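Local coordinates for octaprenyl-diphosphate synthase (Bacteroides thetaiotaomicron, PDB 3RMG), which probably acts as a magnesium-dependent prenyltransferase that builds longer isoprenoid chains from prenyl diphosphates, at residues Glu164-Val169 with Leu238-Leu243; Gln293-Ala298 with Tyr317-Val322. All blocks are in the same frame, centred on the assembly; numbering follows the deposited sequence.

Contact 1: Glu164-Val169 with Leu238-Leu243; sequences EVYFDV and LTLPAL
Tyr166 lays one face of its ring against the start of helix 240-249, where the backbone N of Leu240 sits 3.5 Å above the ring plane, displaced toward the rim. The placement follows from the first torsion: with CG anti to the backbone N (chi1 167°), the ring reaches out from helix 163-172 to the Thr239-Leu240 turn, and Tyr166 CE1 comes within 3.9 Å of Thr239 CA. Leu240 runs across the tyrosine at about a right angle, with its CB 3.4 Å from Tyr166 CE2. Its two methyl groups divide the work. Leu240 CD1 lies 3.8 Å from Tyr166 CD2, while Leu240 CD2 turns to the neighbouring aromatic and meets Phe167 CZ at 4.1 Å, so the leucine fork touches both rings. Nearer the root of the tyrosine, the CD1 methyl of Leu243 rests 3.7 Å from Tyr166 CB. Phe167 in turn has Tyr166 CD2 over the centre of one face, so the two consecutive aromatics also pack on each other.

The polar ends are held from outside this apolar patch. The hydroxyl of Tyr166 is hydrogen-bonded to Asp215, on helix 193-217, fixing the far end of the ring. Thr239 occupies the N-cap position without making a capping bond; its OG1 pairs instead with the hydroxyl of Tyr219, which also binds the backbone N of Ala242 in the first turn. Asp215 and Tyr219 lie in and just after the DDIFD sequence, the second aspartate-rich motif of polyprenyl synthases, which in relatives takes part in binding magnesium and diphosphate. The arrangement is therefore consistent with a second shell behind the active site of the all-helical isoprenoid synthase fold.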
loop_
_atom_site.group_PDB
_atom_site.type_symbol
_atom_site.label_atom_id
_atom_site.label_comp_id
_atom_site.label_asym_id
_atom_site.label_seq_id
_atom_site.Cartn_x
_atom_site.Cartn_y
_atom_site.Cartn_z
ATOM N N GLU A 164 -12.672 27.774 -1.356
ATOM C CA GLU A 164 -13.194 26.699 -0.516
ATOM C C GLU A 164 -12.792 25.325 -1.044
ATOM O O GLU A 164 -12.342 24.472 -0.284
ATOM C CB GLU A 164 -14.715 26.791 -0.361
ATOM C CG GLU A 164 -15.182 27.957 0.499
ATOM C CD GLU A 164 -15.138 29.288 -0.241
ATOM O OE1 GLU A 164 -15.337 30.339 0.408
ATOM O OE2 GLU A 164 -14.906 29.282 -1.471
ATOM N N VAL A 165 -12.942 25.100 -2.340
ATOM C CA VAL A 165 -12.581 23.794 -2.871
ATOM C C VAL A 165 -11.067 23.591 -2.812
ATOM O O VAL A 165 -10.574 22.478 -2.600
ATOM C CB VAL A 165 -13.087 23.596 -4.309
ATOM C CG1 VAL A 165 -12.685 22.223 -4.823
ATOM C CG2 VAL A 165 -14.607 23.777 -4.359
ATOM N N TYR A 166 -10.334 24.681 -2.997
ATOM C CA TYR A 166 -8.884 24.636 -3.008
ATOM C C TYR A 166 -8.350 24.241 -1.629
ATOM O O TYR A 166 -7.463 23.391 -1.511
ATOM C CB TYR A 166 -8.370 26.015 -3.398
ATOM C CG TYR A 166 -6.903 26.272 -3.167
ATOM C CD1 TYR A 166 -5.931 25.601 -3.900
ATOM C CD2 TYR A 166 -6.490 27.235 -2.258
ATOM C CE1 TYR A 166 -4.582 25.865 -3.707
ATOM C CE2 TYR A 166 -5.147 27.508 -2.058
ATOM C CZ TYR A 166 -4.201 26.822 -2.787
ATOM O OH TYR A 166 -2.865 27.103 -2.588
ATOM N N PHE A 167 -8.911 24.864 -0.596
ATOM C CA PHE A 167 -8.504 24.623 0.778
ATOM C C PHE A 167 -8.926 23.260 1.281
ATOM O O PHE A 167 -8.186 22.593 2.006
ATOM C CB PHE A 167 -9.065 25.705 1.680
ATOM C CG PHE A 167 -8.310 26.977 1.595
ATOM C CD1 PHE A 167 -8.912 28.129 1.137
ATOM C CD2 PHE A 167 -6.976 27.015 1.946
ATOM C CE1 PHE A 167 -8.202 29.302 1.063
ATOM C CE2 PHE A 167 -6.264 28.183 1.870
ATOM C CZ PHE A 167 -6.878 29.329 1.430
ATOM N N ASP A 168 -10.122 22.850 0.889
ATOM C CA ASP A 168 -10.602 21.527 1.218
ATOM C C ASP A 168 -9.634 20.464 0.724
ATOM O O ASP A 168 -9.347 19.510 1.430
ATOM C CB ASP A 168 -11.984 21.293 0.617
ATOM C CG ASP A 168 -12.642 20.058 1.171
ATOM O OD1 ASP A 168 -12.679 19.920 2.414
ATOM O OD2 ASP A 168 -13.113 19.220 0.371
ATOM N N VAL A 169 -9.138 20.628 -0.496
ATOM C CA VAL A 169 -8.207 19.671 -1.083
ATOM C C VAL A 169 -6.876 19.631 -0.330
ATOM O O VAL A 169 -6.335 18.557 -0.052
ATOM C CB VAL A 169 -7.905 20.020 -2.558
ATOM C CG1 VAL A 169 -6.819 19.092 -3.117
ATOM C CG2 VAL A 169 -9.185 19.970 -3.403
ATOM N N LEU A 238 -5.735 25.066 -10.732
ATOM C CA LEU A 238 -5.762 26.501 -10.489
ATOM C C LEU A 238 -5.609 26.775 -8.990
ATOM O O LEU A 238 -6.530 26.515 -8.206
ATOM C CB LEU A 238 -7.080 27.105 -10.984
ATOM C CG LEU A 238 -7.364 27.118 -12.485
ATOM C CD1 LEU A 238 -8.678 27.830 -12.749
ATOM C CD2 LEU A 238 -6.229 27.791 -13.237
ATOM N N THR A 239 -4.455 27.312 -8.599
ATOM C CA THR A 239 -4.141 27.502 -7.192
ATOM C C THR A 239 -4.510 28.901 -6.715
ATOM O O THR A 239 -4.913 29.751 -7.500
ATOM C CB THR A 239 -2.652 27.216 -6.891
ATOM O OG1 THR A 239 -1.831 28.199 -7.530
ATOM C CG2 THR A 239 -2.252 25.814 -7.370
ATOM N N LEU A 240 -4.357 29.136 -5.418
ATOM C CA LEU A 240 -4.924 30.320 -4.789
ATOM C C LEU A 240 -4.736 31.609 -5.584
ATOM O O LEU A 240 -5.685 32.367 -5.766
ATOM C CB LEU A 240 -4.384 30.506 -3.364
ATOM C CG LEU A 240 -5.217 31.484 -2.535
ATOM C CD1 LEU A 240 -6.663 31.002 -2.479
ATOM C CD2 LEU A 240 -4.647 31.684 -1.132
ATOM N N PRO A 241 -3.505 31.881 -6.034
ATOM C CA PRO A 241 -3.252 33.169 -6.693
ATOM C C PRO A 241 -4.158 33.371 -7.921
ATOM O O PRO A 241 -4.840 34.392 -8.035
ATOM C CB PRO A 241 -1.777 33.069 -7.109
ATOM C CG PRO A 241 -1.195 31.974 -6.243
ATOM C CD PRO A 241 -2.319 31.008 -6.021
ATOM N N ALA A 242 -4.161 32.393 -8.822
ATOM C CA ALA A 242 -5.027 32.436 -9.989
ATOM C C ALA A 242 -6.469 32.637 -9.547
ATOM O O ALA A 242 -7.112 33.623 -9.915
ATOM C CB ALA A 242 -4.883 31.150 -10.814
ATOM N N LEU A 243 -6.975 31.699 -8.753
ATOM C CA LEU A 243 -8.340 31.774 -8.259
ATOM C C LEU A 243 -8.658 33.181 -7.809
ATOM O O LEU A 243 -9.734 33.699 -8.078
ATOM C CB LEU A 243 -8.553 30.798 -7.107
ATOM C CG LEU A 243 -8.403 29.317 -7.458
ATOM C CD1 LEU A 243 -8.502 28.459 -6.205
ATOM C CD2 LEU A 243 -9.440 28.888 -8.508
#

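Contact 2: Gln293-Ala298 with Tyr317-Val322; sequences QYKKKA and YLDYVV
This is an antiparallel helix-helix contact between the last two helices of the chain, 283-302 and 309-323. The axes of the two short segments run at 174° to each other and approach to 11.1 Å; the nearest CA pair, Lys295 with Leu318, is 7.3 Å apart.

Lys295 carries most of its side of the interface by its aliphatic length. The first torsion of Lys295 (-170°) turns CG away from its own amide nitrogen, and the extended chain beyond it carries the methylenes across to the other helix. Leu318 reaches back the other way alongside it, with Lys295 CG 4.0 Å from Leu318 CG. Further along the lysine, Lys295 CD abuts Val322 CG2 at 3.4 Å, the two side chains meeting at a slant. One turn along the first helix from Lys295, the short side chain of Ala298 faces the leucine; its CB is 3.3 Å from Leu318 CD2, and both this pair and the lysine-valine one are closer than usual van der Waals contact. The methylenes of Lys295 thus run along an apolar surface made by Leu318 and Val322 before the ammonium group reaches Asp319, whose side chain lies roughly perpendicular to the lysine. NZ and OD2 form a salt bridge, weak as a hydrogen bond, and its details are doubtful because the modelled position of OD2 is uncertain.

Phe299 touches Leu318 and Asp319, and Ile291 touches Val322, so helix 283-302 extends the packing beyond both ends of residues 293-298. Tyr294 packs on Ile208 and Cys209 of helix 193-217, while the hydroxyl of Tyr317 is hydrogen-bonded to the carbonyl of Met50. Together these features describe an alpha-helical hairpin, here the C-terminal one of the all-alpha isoprenoid synthase fold.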
loop_
_atom_site.group_PDB
_atom_site.type_symbol
_atom_site.label_atom_id
_atom_site.label_comp_id
_atom_site.label_asym_id
_atom_site.label_seq_id
_atom_site.Cartn_x
_atom_site.Cartn_y
_atom_site.Cartn_z
ATOM N N GLN A 293 -2.236 35.040 7.452
ATOM C CA GLN A 293 -3.377 34.772 8.310
ATOM C C GLN A 293 -3.228 33.426 9.024
ATOM O O GLN A 293 -3.456 33.336 10.232
ATOM C CB GLN A 293 -4.680 34.796 7.506
ATOM C CG GLN A 293 -5.189 36.189 7.160
ATOM C CD GLN A 293 -6.155 36.178 5.971
ATOM O OE1 GLN A 293 -6.427 37.216 5.371
ATOM N NE2 GLN A 293 -6.662 34.999 5.626
ATOM N N TYR A 294 -2.858 32.385 8.281
ATOM C CA TYR A 294 -2.722 31.060 8.879
ATOM C C TYR A 294 -1.529 30.974 9.822
ATOM O O TYR A 294 -1.569 30.265 10.829
ATOM C CB TYR A 294 -2.665 29.959 7.818
ATOM C CG TYR A 294 -4.037 29.559 7.346
ATOM C CD1 TYR A 294 -4.818 28.680 8.089
ATOM C CD2 TYR A 294 -4.560 30.066 6.156
ATOM C CE1 TYR A 294 -6.086 28.322 7.658
ATOM C CE2 TYR A 294 -5.834 29.719 5.717
ATOM C CZ TYR A 294 -6.587 28.857 6.471
ATOM O OH TYR A 294 -7.834 28.510 6.036
ATOM N N LYS A 295 -0.474 31.702 9.492
ATOM C CA LYS A 295 0.699 31.784 10.344
ATOM C C LYS A 295 0.319 32.428 11.664
ATOM O O LYS A 295 0.765 31.997 12.729
ATOM C CB LYS A 295 1.781 32.614 9.673
ATOM C CG LYS A 295 3.115 32.577 10.356
ATOM C CD LYS A 295 4.098 33.437 9.588
ATOM C CE LYS A 295 5.410 33.577 10.323
ATOM N NZ LYS A 295 6.174 34.760 9.837
ATOM N N LYS A 296 -0.510 33.462 11.601
ATOM C CA LYS A 296 -0.930 34.124 12.829
ATOM C C LYS A 296 -1.843 33.197 13.624
ATOM O O LYS A 296 -1.768 33.143 14.848
ATOM C CB LYS A 296 -1.636 35.450 12.529
ATOM C CG LYS A 296 -2.231 36.120 13.758
ATOM C CD LYS A 296 -3.251 37.176 13.359
ATOM C CE LYS A 296 -4.234 37.495 14.485
ATOM N NZ LYS A 296 -3.575 38.156 15.646
ATOM N N LYS A 297 -2.706 32.458 12.935
ATOM C CA LYS A 297 -3.544 31.487 13.622
ATOM C C LYS A 297 -2.666 30.495 14.382
ATOM O O LYS A 297 -2.971 30.113 15.519
ATOM C CB LYS A 297 -4.446 30.759 12.631
ATOM C CG LYS A 297 -5.651 31.581 12.141
ATOM C CD LYS A 297 -6.518 30.709 11.242
ATOM C CE LYS A 297 -7.219 31.517 10.154
ATOM N NZ LYS A 297 -8.402 32.239 10.681
ATOM N N ALA A 298 -1.557 30.108 13.757
ATOM C CA ALA A 298 -0.633 29.167 14.359
ATOM C C ALA A 298 0.075 29.767 15.566
ATOM O O ALA A 298 0.170 29.114 16.602
ATOM C CB ALA A 298 0.383 28.673 13.330
ATOM N N TYR A 317 10.810 27.664 13.022
ATOM C CA TYR A 317 10.400 26.734 11.977
ATOM C C TYR A 317 9.316 27.372 11.092
ATOM O O TYR A 317 9.401 27.363 9.871
ATOM C CB TYR A 317 9.844 25.491 12.650
ATOM C CG TYR A 317 9.366 24.381 11.748
ATOM C CD1 TYR A 317 10.202 23.313 11.424
ATOM C CD2 TYR A 317 8.061 24.364 11.269
ATOM C CE1 TYR A 317 9.757 22.270 10.624
ATOM C CE2 TYR A 317 7.606 23.329 10.464
ATOM C CZ TYR A 317 8.454 22.287 10.150
ATOM O OH TYR A 317 7.999 21.260 9.361
ATOM N N LEU A 318 8.293 27.940 11.716
ATOM C CA LEU A 318 7.171 28.443 10.955
ATOM C C LEU A 318 7.556 29.704 10.180
ATOM O O LEU A 318 7.106 29.896 9.053
ATOM C CB LEU A 318 5.936 28.635 11.853
ATOM C CG LEU A 318 4.613 28.981 11.152
ATOM C CD1 LEU A 318 4.467 28.243 9.828
ATOM C CD2 LEU A 318 3.422 28.684 12.041
ATOM N N ASP A 319 8.423 30.538 10.753
ATOM C CA ASP A 319 8.948 31.698 10.027
ATOM C C ASP A 319 9.748 31.268 8.805
ATOM O O ASP A 319 9.702 31.911 7.762
ATOM C CB ASP A 319 9.832 32.555 10.921
ATOM C CG ASP A 319 9.036 33.474 11.823
ATOM O OD1 ASP A 319 9.572 33.882 12.873
ATOM O OD2 ASP A 319 7.878 33.796 11.484
ATOM N N TYR A 320 10.486 30.174 8.947
ATOM C CA TYR A 320 11.368 29.688 7.899
ATOM C C TYR A 320 10.557 29.069 6.760
ATOM O O TYR A 320 10.889 29.237 5.585
ATOM C CB TYR A 320 12.330 28.666 8.490
ATOM C CG TYR A 320 13.550 28.377 7.657
ATOM C CD1 TYR A 320 14.741 29.070 7.874
ATOM C CD2 TYR A 320 13.529 27.387 6.675
ATOM C CE1 TYR A 320 15.874 28.798 7.123
ATOM C CE2 TYR A 320 14.654 27.106 5.921
ATOM C CZ TYR A 320 15.825 27.814 6.147
ATOM O OH TYR A 320 16.949 27.540 5.398
ATOM N N VAL A 321 9.493 28.351 7.107
ATOM C CA VAL A 321 8.542 27.881 6.109
ATOM C C VAL A 321 8.021 29.072 5.293
ATOM O O VAL A 321 8.334 29.216 4.109
ATOM C CB VAL A 321 7.374 27.125 6.769
ATOM C CG1 VAL A 321 6.212 26.952 5.799
ATOM C CG2 VAL A 321 7.850 25.784 7.284
ATOM N N VAL A 322 7.249 29.938 5.942
ATOM C CA VAL A 322 6.732 31.145 5.301
ATOM C C VAL A 322 7.777 31.926 4.492
ATOM O O VAL A 322 7.623 32.115 3.286
ATOM C CB VAL A 322 6.103 32.090 6.336
ATOM C CG1 VAL A 322 5.792 33.445 5.704
ATOM C CG2 VAL A 322 4.851 31.460 6.921
#

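In the fold
From the N terminus, the chain passes through seven helices before helix 163-172 and, after 68 mainly helical residues between the segments, comes back to it at residues 238-243, closing contact 1. Helix 193-217 lies within that loop. Contact 2 opens only later and closes a much shorter one, with 18 residues between its segments. The two loops are thus in series, neither nested nor crossing. The centres of contacts 1 and 2 are about 19 Å apart, yet the contacts touch, Phe167 CE2 lying 4.2 Å from Tyr294 CE2. Helix 283-302 joins them spatially: Tyr286 and Thr290 meet Leu240, while residues 293-298 form half of contact 2. Both contacts also pack on helix 193-217.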